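Local coordinates for aspartate-semialdehyde dehydrogenase (Vibrio cholerae, PDB 2R00), which catalyses the NADPH-dependent reductive dephosphorylation of L-aspartyl-4-phosphate to L-aspartate-semialdehyde, a step on the pathways to lysine, methionine and threonine, at residues R100-V109 against K215-I223; P110-F120 against Q326-Y335. One frame throughout, in Å; residues are numbered along the deposited sequence.

Interaction 1 (R100-V109 against K215-I223); sequences RYDYDIPLVV and KMVWETQKI
Lys222 reaches from helix 211-223 into the bend of loop 100-109, where its ammonium group donates to three backbone carbonyls. CG stands anti to the backbone N (chi1 -175°) and the rest of the chain is fully extended; the full length of a lysine brings NZ to Ile105 O at 2.8 Å, almost in line with the C=O bond. Arg100 O and Asp102 O are met from above their carbonyl planes instead; at Asp102 O, NZ and the Ile105 N-H of the type I turn arrive from opposite faces. A water accepts from NZ as well, and with three N-H shared among four oxygens the bonds cannot all be full and straight.

Two turns earlier on the helix, the side chains of Tyr101 and Lys215 cross at about a right angle, and Tyr101 OH receives a bond from Lys215 NZ at 2.7 Å. The same hydroxyl gives a weak bond to Glu219 OE2. That oxygen also forms a salt bridge with Arg100 NH1 at 3.4 Å whose hydrogen bond is weak, guanidinium and carboxylate planes turned 52° apart, while Arg100 NE donates to Asn128 O. Arg100 and Lys215 are predicted to bind phosphate, so their closeness suits an anion pocket. Glu219, held through OE1 by Asn130 N and Thr133 OG1, probably steadies Arg100 directly and Lys215 through Tyr101.

Leucine and isoleucine suit the dry end: Leu107 CD2 packs on Ile223 CD1 at 3.8 Å, and Val109 CG2 adds to the patch. Ile223 also leans on helix 131-147, while Leu107 touches strand 125-127, the edge of the nucleotide-binding sheet, and the far side of helix 211-223 rests on strand 230-238.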
loop_
_atom_site.group_PDB
_atom_site.type_symbol
_atom_site.label_atom_id
_atom_site.label_comp_id
_atom_site.label_asym_id
_atom_site.label_seq_id
_atom_site.Cartn_x
_atom_site.Cartn_y
_atom_site.Cartn_z
ATOM N N ARG A 100 -12.733 -22.463 -7.573
ATOM C CA ARG A 100 -12.228 -22.084 -6.239
ATOM C C ARG A 100 -13.318 -21.976 -5.170
ATOM O O ARG A 100 -13.036 -22.167 -4.001
ATOM C CB ARG A 100 -11.452 -20.761 -6.290
ATOM C CG ARG A 100 -10.197 -20.773 -7.152
ATOM C CD ARG A 100 -9.433 -19.468 -7.034
ATOM N NE ARG A 100 -8.274 -19.486 -7.925
ATOM C CZ ARG A 100 -7.812 -18.435 -8.594
ATOM N NH1 ARG A 100 -8.404 -17.255 -8.480
ATOM N NH2 ARG A 100 -6.756 -18.572 -9.386
ATOM N N TYR A 101 -14.547 -21.654 -5.572
ATOM C CA TYR A 101 -15.626 -21.298 -4.615
ATOM C C TYR A 101 -16.663 -22.412 -4.489
ATOM O O TYR A 101 -17.613 -22.295 -3.717
ATOM C CB TYR A 101 -16.260 -19.919 -4.979
ATOM C CG TYR A 101 -15.171 -18.939 -5.349
ATOM C CD1 TYR A 101 -14.831 -18.715 -6.685
ATOM C CD2 TYR A 101 -14.412 -18.306 -4.357
ATOM C CE1 TYR A 101 -13.782 -17.863 -7.023
ATOM C CE2 TYR A 101 -13.358 -17.454 -4.692
ATOM C CZ TYR A 101 -13.047 -17.248 -6.023
ATOM O OH TYR A 101 -12.005 -16.414 -6.354
ATOM N N ASP A 102 -16.462 -23.495 -5.241
ATOM C CA ASP A 102 -17.334 -24.667 -5.175
ATOM C C ASP A 102 -17.209 -25.348 -3.814
ATOM O O ASP A 102 -16.116 -25.731 -3.400
ATOM C CB ASP A 102 -17.034 -25.657 -6.311
ATOM C CG ASP A 102 -17.503 -25.147 -7.670
ATOM O OD1 ASP A 102 -16.810 -24.286 -8.233
ATOM O OD2 ASP A 102 -18.566 -25.591 -8.167
ATOM N N TYR A 103 -18.346 -25.483 -3.134
ATOM C CA TYR A 103 -18.404 -26.021 -1.779
ATOM C C TYR A 103 -17.692 -27.366 -1.640
ATOM O O TYR A 103 -17.006 -27.613 -0.651
ATOM C CB TYR A 103 -19.864 -26.158 -1.348
ATOM C CG TYR A 103 -20.075 -26.740 0.037
ATOM C CD1 TYR A 103 -19.741 -26.019 1.171
ATOM C CD2 TYR A 103 -20.638 -28.010 0.197
ATOM C CE1 TYR A 103 -19.946 -26.542 2.441
ATOM C CE2 TYR A 103 -20.850 -28.545 1.466
ATOM C CZ TYR A 103 -20.500 -27.800 2.579
ATOM O OH TYR A 103 -20.703 -28.315 3.840
ATOM N N ASP A 104 -17.858 -28.210 -2.650
ATOM C CA ASP A 104 -17.354 -29.576 -2.645
ATOM C C ASP A 104 -15.914 -29.749 -3.155
ATOM O O ASP A 104 -15.396 -30.871 -3.190
ATOM C CB ASP A 104 -18.311 -30.469 -3.443
ATOM C CG ASP A 104 -18.695 -29.883 -4.836
ATOM O OD1 ASP A 104 -18.628 -28.644 -5.073
ATOM O OD2 ASP A 104 -19.109 -30.697 -5.686
ATOM N N ILE A 105 -15.271 -28.649 -3.537
ATOM C CA ILE A 105 -13.935 -28.713 -4.143
ATOM C C ILE A 105 -12.932 -28.026 -3.224
ATOM O O ILE A 105 -13.137 -26.865 -2.858
ATOM C CB ILE A 105 -13.928 -28.101 -5.575
ATOM C CG1 ILE A 105 -14.805 -28.961 -6.508
ATOM C CG2 ILE A 105 -12.470 -27.936 -6.108
ATOM C CD1 ILE A 105 -14.984 -28.439 -7.946
ATOM N N PRO A 106 -11.857 -28.747 -2.826
ATOM C CA PRO A 106 -10.849 -28.153 -1.955
ATOM C C PRO A 106 -10.045 -27.053 -2.651
ATOM O O PRO A 106 -9.725 -27.169 -3.835
ATOM C CB PRO A 106 -9.925 -29.337 -1.629
ATOM C CG PRO A 106 -10.063 -30.253 -2.806
ATOM C CD PRO A 106 -11.522 -30.144 -3.173
ATOM N N LEU A 107 -9.724 -25.999 -1.901
ATOM C CA LEU A 107 -8.881 -24.900 -2.380
ATOM C C LEU A 107 -7.608 -24.891 -1.543
ATOM O O LEU A 107 -7.657 -24.582 -0.357
ATOM C CB LEU A 107 -9.616 -23.566 -2.213
ATOM C CG LEU A 107 -8.881 -22.253 -2.529
ATOM C CD1 LEU A 107 -8.591 -22.187 -4.041
ATOM C CD2 LEU A 107 -9.708 -21.036 -2.078
ATOM N N VAL A 108 -6.469 -25.207 -2.157
ATOM C CA VAL A 108 -5.319 -25.670 -1.374
ATOM C C VAL A 108 -4.047 -24.828 -1.487
ATOM O O VAL A 108 -3.580 -24.548 -2.579
ATOM C CB VAL A 108 -5.002 -27.169 -1.676
ATOM C CG1 VAL A 108 -3.764 -27.623 -0.934
ATOM C CG2 VAL A 108 -6.219 -28.055 -1.326
ATOM N N VAL A 109 -3.517 -24.431 -0.329
ATOM C CA VAL A 109 -2.141 -23.956 -0.173
ATOM C C VAL A 109 -1.432 -25.000 0.714
ATOM O O VAL A 109 -1.754 -25.122 1.901
ATOM C CB VAL A 109 -2.085 -22.573 0.540
ATOM C CG1 VAL A 109 -0.630 -22.176 0.856
ATOM C CG2 VAL A 109 -2.782 -21.489 -0.296
ATOM N N LYS A 215 -13.684 -11.907 -3.603
ATOM C CA LYS A 215 -13.140 -13.228 -3.923
ATOM C C LYS A 215 -11.974 -13.592 -3.020
ATOM O O LYS A 215 -11.849 -14.739 -2.609
ATOM C CB LYS A 215 -12.759 -13.326 -5.398
ATOM C CG LYS A 215 -13.947 -13.668 -6.288
ATOM C CD LYS A 215 -13.758 -13.269 -7.738
ATOM C CE LYS A 215 -12.308 -13.310 -8.180
ATOM N NZ LYS A 215 -11.797 -14.681 -8.395
ATOM N N MET A 216 -11.155 -12.596 -2.677
ATOM C CA MET A 216 -10.056 -12.777 -1.734
ATOM C C MET A 216 -10.560 -13.134 -0.334
ATOM O O MET A 216 -10.004 -14.010 0.329
ATOM C CB MET A 216 -9.185 -11.523 -1.706
ATOM C CG MET A 216 -7.910 -11.647 -0.897
ATOM S SD MET A 216 -6.611 -10.473 -1.414
ATOM C CE MET A 216 -5.201 -11.352 -0.755
ATOM N N VAL A 217 -11.627 -12.468 0.105
ATOM C CA VAL A 217 -12.263 -12.797 1.369
ATOM C C VAL A 217 -12.658 -14.264 1.391
ATOM O O VAL A 217 -12.332 -14.983 2.321
ATOM C CB VAL A 217 -13.539 -11.948 1.601
ATOM C CG1 VAL A 217 -14.242 -12.393 2.882
ATOM C CG2 VAL A 217 -13.211 -10.458 1.655
ATOM N N TRP A 218 -13.360 -14.695 0.347
ATOM C CA TRP A 218 -13.914 -16.040 0.286
ATOM C C TRP A 218 -12.822 -17.101 0.180
ATOM O O TRP A 218 -12.910 -18.148 0.836
ATOM C CB TRP A 218 -14.917 -16.157 -0.869
ATOM C CG TRP A 218 -16.101 -15.228 -0.722
ATOM C CD1 TRP A 218 -16.707 -14.838 0.454
ATOM C CD2 TRP A 218 -16.837 -14.597 -1.779
ATOM N NE1 TRP A 218 -17.759 -13.985 0.184
ATOM C CE2 TRP A 218 -17.871 -13.833 -1.174
ATOM C CE3 TRP A 218 -16.733 -14.607 -3.180
ATOM C CZ2 TRP A 218 -18.778 -13.077 -1.920
ATOM C CZ3 TRP A 218 -17.644 -13.843 -3.925
ATOM C CH2 TRP A 218 -18.646 -13.089 -3.289
ATOM N N GLU A 219 -11.793 -16.828 -0.622
ATOM C CA GLU A 219 -10.617 -17.708 -0.673
ATOM C C GLU A 219 -9.918 -17.831 0.687
ATOM O O GLU A 219 -9.584 -18.928 1.109
ATOM C CB GLU A 219 -9.629 -17.256 -1.757
ATOM C CG GLU A 219 -10.161 -17.422 -3.188
ATOM C CD GLU A 219 -9.114 -17.143 -4.263
ATOM O OE1 GLU A 219 -7.934 -17.474 -4.060
ATOM O OE2 GLU A 219 -9.486 -16.618 -5.339
ATOM N N THR A 220 -9.704 -16.705 1.360
ATOM C CA THR A 220 -9.004 -16.664 2.654
ATOM C C THR A 220 -9.737 -17.444 3.751
ATOM O O THR A 220 -9.126 -18.239 4.483
ATOM C CB THR A 220 -8.766 -15.196 3.094
ATOM O OG1 THR A 220 -7.891 -14.573 2.147
ATOM C CG2 THR A 220 -8.141 -15.111 4.477
ATOM N N GLN A 221 -11.048 -17.221 3.842
ATOM C CA GLN A 221 -11.904 -17.919 4.804
ATOM C C GLN A 221 -11.993 -19.424 4.544
ATOM O O GLN A 221 -12.039 -20.216 5.496
ATOM C CB GLN A 221 -13.306 -17.304 4.800
ATOM C CG GLN A 221 -13.363 -15.902 5.405
ATOM C CD GLN A 221 -14.745 -15.279 5.322
ATOM O OE1 GLN A 221 -15.578 -15.676 4.500
ATOM N NE2 GLN A 221 -14.990 -14.283 6.164
ATOM N N LYS A 222 -12.049 -19.805 3.264
ATOM C CA LYS A 222 -12.047 -21.212 2.856
ATOM C C LYS A 222 -10.745 -21.920 3.241
ATOM O O LYS A 222 -10.774 -22.996 3.844
ATOM C CB LYS A 222 -12.285 -21.349 1.348
ATOM C CG LYS A 222 -12.420 -22.782 0.845
ATOM C CD LYS A 222 -13.022 -22.835 -0.559
ATOM C CE LYS A 222 -13.366 -24.266 -1.000
ATOM N NZ LYS A 222 -14.155 -24.268 -2.297
ATOM N N ILE A 223 -9.611 -21.330 2.882
ATOM C CA ILE A 223 -8.312 -21.957 3.139
ATOM C C ILE A 223 -8.061 -22.119 4.645
ATOM O O ILE A 223 -7.653 -23.191 5.088
ATOM C CB ILE A 223 -7.160 -21.230 2.413
ATOM C CG1 ILE A 223 -7.338 -21.387 0.899
ATOM C CG2 ILE A 223 -5.789 -21.795 2.832
ATOM C CD1 ILE A 223 -6.624 -20.326 0.042
HETATM O O HOH W 1 -16.428 -22.857 -1.480
#

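Interaction 2 (P110-F120 against Q326-Y335)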
loop_
_atom_site.group_PDB
_atom_site.type_symbol
_atom_site.label_atom_id
_atom_site.label_comp_id
_atom_site.label_asym_id
_atom_site.label_seq_id
_atom_site.Cartn_x
_atom_site.Cartn_y
_atom_site.Cartn_z
ATOM N N PRO A 110 -0.515 -25.802 0.124
ATOM C CA PRO A 110 0.093 -26.941 0.829
ATOM C C PRO A 110 0.778 -26.658 2.170
ATOM O O PRO A 110 0.850 -27.554 2.994
ATOM C CB PRO A 110 1.094 -27.499 -0.193
ATOM C CG PRO A 110 0.530 -27.110 -1.499
ATOM C CD PRO A 110 -0.050 -25.740 -1.272
ATOM N N GLU A 111 1.257 -25.435 2.401
ATOM C CA GLU A 111 1.865 -25.096 3.688
ATOM C C GLU A 111 0.796 -24.830 4.744
ATOM O O GLU A 111 1.082 -24.809 5.946
ATOM C CB GLU A 111 2.765 -23.867 3.557
ATOM C CG GLU A 111 3.970 -24.069 2.654
ATOM C CD GLU A 111 3.707 -23.671 1.218
ATOM O OE1 GLU A 111 2.523 -23.641 0.789
ATOM O OE2 GLU A 111 4.697 -23.386 0.511
ATOM N N VAL A 112 -0.438 -24.631 4.296
ATOM C CA VAL A 112 -1.492 -24.198 5.199
ATOM C C VAL A 112 -2.552 -25.275 5.425
ATOM O O VAL A 112 -2.795 -25.673 6.574
ATOM C CB VAL A 112 -2.135 -22.874 4.710
ATOM C CG1 VAL A 112 -3.273 -22.454 5.618
ATOM C CG2 VAL A 112 -1.081 -21.781 4.620
ATOM N N ASN A 113 -3.175 -25.748 4.343
ATOM C CA ASN A 113 -4.282 -26.696 4.468
ATOM C C ASN A 113 -4.121 -27.959 3.619
ATOM O O ASN A 113 -5.050 -28.334 2.899
ATOM C CB ASN A 113 -5.617 -26.003 4.153
ATOM C CG ASN A 113 -5.719 -25.555 2.691
ATOM O OD1 ASN A 113 -4.715 -25.318 2.026
ATOM N ND2 ASN A 113 -6.939 -25.441 2.199
ATOM N N PRO A 114 -2.960 -28.649 3.730
ATOM C CA PRO A 114 -2.729 -29.795 2.854
ATOM C C PRO A 114 -3.744 -30.909 3.103
ATOM O O PRO A 114 -3.973 -31.712 2.217
ATOM C CB PRO A 114 -1.320 -30.266 3.244
ATOM C CG PRO A 114 -1.146 -29.803 4.671
ATOM C CD PRO A 114 -1.841 -28.460 4.679
ATOM N N GLU A 115 -4.340 -30.931 4.300
ATOM C CA GLU A 115 -5.384 -31.895 4.666
ATOM C C GLU A 115 -6.576 -31.853 3.716
ATOM O O GLU A 115 -7.216 -32.881 3.464
ATOM C CB GLU A 115 -5.895 -31.635 6.089
ATOM C CG GLU A 115 -5.349 -32.574 7.160
ATOM C CD GLU A 115 -6.347 -32.792 8.306
ATOM O OE1 GLU A 115 -6.711 -31.801 8.995
ATOM O OE2 GLU A 115 -6.775 -33.960 8.514
ATOM N N ALA A 116 -6.863 -30.659 3.193
ATOM C CA ALA A 116 -7.969 -30.452 2.265
ATOM C C ALA A 116 -7.827 -31.266 0.978
ATOM O O ALA A 116 -8.831 -31.576 0.325
ATOM C CB ALA A 116 -8.142 -28.939 1.948
ATOM N N ILE A 117 -6.596 -31.631 0.627
ATOM C CA ILE A 117 -6.329 -32.420 -0.588
ATOM C C ILE A 117 -7.140 -33.722 -0.647
ATOM O O ILE A 117 -7.475 -34.187 -1.730
ATOM C CB ILE A 117 -4.812 -32.711 -0.776
ATOM C CG1 ILE A 117 -4.059 -31.404 -1.010
ATOM C CG2 ILE A 117 -4.564 -33.692 -1.953
ATOM C CD1 ILE A 117 -2.550 -31.537 -1.096
ATOM N N ALA A 118 -7.474 -34.279 0.520
ATOM C CA ALA A 118 -8.239 -35.531 0.630
ATOM C C ALA A 118 -9.582 -35.426 -0.068
ATOM O O ALA A 118 -10.107 -36.421 -0.590
ATOM C CB ALA A 118 -8.438 -35.907 2.098
ATOM N N GLU A 119 -10.130 -34.209 -0.080
ATOM C CA GLU A 119 -11.417 -33.933 -0.719
ATOM C C GLU A 119 -11.360 -33.939 -2.252
ATOM O O GLU A 119 -12.364 -33.647 -2.899
ATOM C CB GLU A 119 -12.002 -32.606 -0.220
ATOM C CG GLU A 119 -12.208 -32.519 1.283
ATOM C CD GLU A 119 -13.452 -33.252 1.789
ATOM O OE1 GLU A 119 -14.241 -33.781 0.979
ATOM O OE2 GLU A 119 -13.653 -33.280 3.027
ATOM N N PHE A 120 -10.203 -34.284 -2.829
ATOM C CA PHE A 120 -10.076 -34.391 -4.287
ATOM C C PHE A 120 -11.056 -35.420 -4.827
ATOM O O PHE A 120 -11.480 -35.341 -5.976
ATOM C CB PHE A 120 -8.643 -34.750 -4.715
ATOM C CG PHE A 120 -8.320 -36.231 -4.621
ATOM C CD1 PHE A 120 -8.539 -37.080 -5.709
ATOM C CD2 PHE A 120 -7.803 -36.771 -3.447
ATOM C CE1 PHE A 120 -8.248 -38.447 -5.630
ATOM C CE2 PHE A 120 -7.504 -38.137 -3.356
ATOM C CZ PHE A 120 -7.725 -38.973 -4.454
ATOM N N GLN A 326 3.262 -28.466 -5.831
ATOM C CA GLN A 326 3.263 -28.913 -4.427
ATOM C C GLN A 326 2.000 -29.684 -4.051
ATOM O O GLN A 326 2.056 -30.645 -3.271
ATOM C CB GLN A 326 3.388 -27.726 -3.484
ATOM C CG GLN A 326 4.771 -27.102 -3.405
ATOM C CD GLN A 326 4.774 -25.867 -2.530
ATOM O OE1 GLN A 326 4.254 -24.823 -2.913
ATOM N NE2 GLN A 326 5.360 -25.982 -1.345
ATOM N N ILE A 327 0.860 -29.245 -4.586
ATOM C CA ILE A 327 -0.391 -29.978 -4.440
ATOM C C ILE A 327 -0.234 -31.381 -5.020
ATOM O O ILE A 327 -0.567 -32.357 -4.354
ATOM C CB ILE A 327 -1.587 -29.245 -5.127
ATOM C CG1 ILE A 327 -1.884 -27.913 -4.418
ATOM C CG2 ILE A 327 -2.820 -30.146 -5.136
ATOM C CD1 ILE A 327 -2.795 -26.952 -5.197
ATOM N N ALA A 328 0.280 -31.466 -6.254
ATOM C CA ALA A 328 0.475 -32.745 -6.958
ATOM C C ALA A 328 1.433 -33.684 -6.221
ATOM O O ALA A 328 1.257 -34.905 -6.237
ATOM C CB ALA A 328 0.989 -32.503 -8.371
ATOM N N GLU A 329 2.463 -33.101 -5.614
ATOM C CA GLU A 329 3.445 -33.855 -4.856
ATOM C C GLU A 329 2.774 -34.543 -3.687
ATOM O O GLU A 329 2.977 -35.732 -3.480
ATOM C CB GLU A 329 4.558 -32.928 -4.371
ATOM C CG GLU A 329 5.518 -32.505 -5.473
ATOM C CD GLU A 329 6.463 -31.399 -5.044
ATOM O OE1 GLU A 329 7.324 -31.025 -5.854
ATOM O OE2 GLU A 329 6.333 -30.884 -3.911
ATOM N N LEU A 330 1.955 -33.801 -2.942
ATOM C CA LEU A 330 1.253 -34.350 -1.784
ATOM C C LEU A 330 0.163 -35.342 -2.183
ATOM O O LEU A 330 -0.051 -36.358 -1.513
ATOM C CB LEU A 330 0.673 -33.216 -0.938
ATOM C CG LEU A 330 1.415 -32.755 0.316
ATOM C CD1 LEU A 330 2.927 -32.861 0.205
ATOM C CD2 LEU A 330 0.998 -31.325 0.660
ATOM N N LEU A 331 -0.510 -35.042 -3.286
ATOM C CA LEU A 331 -1.549 -35.905 -3.825
ATOM C C LEU A 331 -0.964 -37.287 -4.127
ATOM O O LEU A 331 -1.476 -38.303 -3.671
ATOM C CB LEU A 331 -2.143 -35.268 -5.091
ATOM C CG LEU A 331 -3.224 -36.029 -5.853
ATOM C CD1 LEU A 331 -4.446 -36.235 -4.977
ATOM C CD2 LEU A 331 -3.586 -35.278 -7.122
ATOM N N VAL A 332 0.130 -37.284 -4.881
ATOM C CA VAL A 332 0.884 -38.476 -5.273
ATOM C C VAL A 332 1.431 -39.271 -4.077
ATOM O O VAL A 332 1.391 -40.505 -4.066
ATOM C CB VAL A 332 2.035 -38.042 -6.227
ATOM C CG1 VAL A 332 3.351 -38.790 -5.953
ATOM C CG2 VAL A 332 1.580 -38.121 -7.683
ATOM N N ARG A 333 1.929 -38.547 -3.075
ATOM C CA ARG A 333 2.548 -39.138 -1.894
ATOM C C ARG A 333 1.538 -39.924 -1.053
ATOM O O ARG A 333 1.774 -41.088 -0.708
ATOM C CB ARG A 333 3.186 -38.033 -1.042
ATOM C CG ARG A 333 4.192 -38.515 -0.007
ATOM C CD ARG A 333 3.831 -37.985 1.377
ATOM N NE ARG A 333 4.452 -36.704 1.694
ATOM C CZ ARG A 333 4.026 -35.873 2.643
ATOM N NH1 ARG A 333 2.948 -36.160 3.368
ATOM N NH2 ARG A 333 4.674 -34.738 2.858
ATOM N N ASP A 334 0.412 -39.286 -0.741
ATOM C CA ASP A 334 -0.521 -39.796 0.265
ATOM C C ASP A 334 -1.787 -40.464 -0.277
ATOM O O ASP A 334 -2.513 -41.117 0.487
ATOM C CB ASP A 334 -0.914 -38.669 1.233
ATOM C CG ASP A 334 0.277 -38.093 1.980
ATOM O OD1 ASP A 334 1.273 -38.816 2.192
ATOM O OD2 ASP A 334 0.217 -36.910 2.368
ATOM N N TYR A 335 -2.060 -40.306 -1.574
ATOM C CA TYR A 335 -3.320 -40.800 -2.143
ATOM C C TYR A 335 -3.172 -41.711 -3.365
ATOM O O TYR A 335 -4.153 -42.302 -3.824
ATOM C CB TYR A 335 -4.283 -39.629 -2.421
ATOM C CG TYR A 335 -4.548 -38.776 -1.198
ATOM C CD1 TYR A 335 -3.805 -37.619 -0.958
ATOM C CD2 TYR A 335 -5.519 -39.142 -0.262
ATOM C CE1 TYR A 335 -4.031 -36.836 0.167
ATOM C CE2 TYR A 335 -5.748 -38.371 0.873
ATOM C CZ TYR A 335 -5.001 -37.215 1.077
ATOM O OH TYR A 335 -5.217 -36.438 2.195
HETATM O O HOH W 2 -3.517 -34.609 2.750
HETATM O O HOH W 3 -6.729 -35.043 4.913
#
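Pro110 opens the contact between the loop and 3-10 segment that lead toward strand 125-127 of the Rossmann-type nucleotide-binding domain and the C-terminal helix 316-335, which packs back on that domain. Its ring puts CG against Gln326 CB at 3.5 Å and also touches Ile327 and Leu330, a compact apolar surface that fits close to a helix. Glu111, bent at chi2 (92°), brings OE2 to Gln326 NE2. The bond lies in the amide plane but meets the carboxylate from above, the two planes being nearly perpendicular. At the start of the 3-10 segment, Pro114 CB rests on Leu330 CD2.

Ile117 is the middle of the apolar contact, and its two branches divide the helix between them: CD1 meets Leu330 CB at 3.6 Å, whereas CG2 reaches Leu331 CD1 and the Tyr335 ring. The small Ala118 lets the tyrosine come close, its CB 3.3 Å from Tyr335 OH. That hydroxyl is tied to the segment through a water that donates to Pro114 O.

Phe120 has CG between the backbone N and carbonyl carbon (chi1 82°), which turns its ring back to the helix. Its edge is directed at the face of Tyr335 in an offset edge-to-face pair, centroids 5.5 Å apart. Over one Phe120 face sits Leu331 in a CH-pi contact, CD1 3.9 Å from the ring centroid.

The two interactions use consecutive parts of one excursion between strands 91-94 and 125-127, and their centres lie 15 Å apart. Asn113 joins them: its ND2 donates to Leu107 O at 2.8 Å and its OD1 accepts from Val109 N, while its CB packs against Ile223 O. Thus the loop is held to helix 211-223 at one end and to the C-terminal helix at the other. Interaction 1 carries the predicted phosphate-binding pair, with the Arg100 side chain about 8 Å from that of the catalytic Cys131. Interaction 2 is structural packing, with the side chain of Gln326 about 10 Å from that of Cys131.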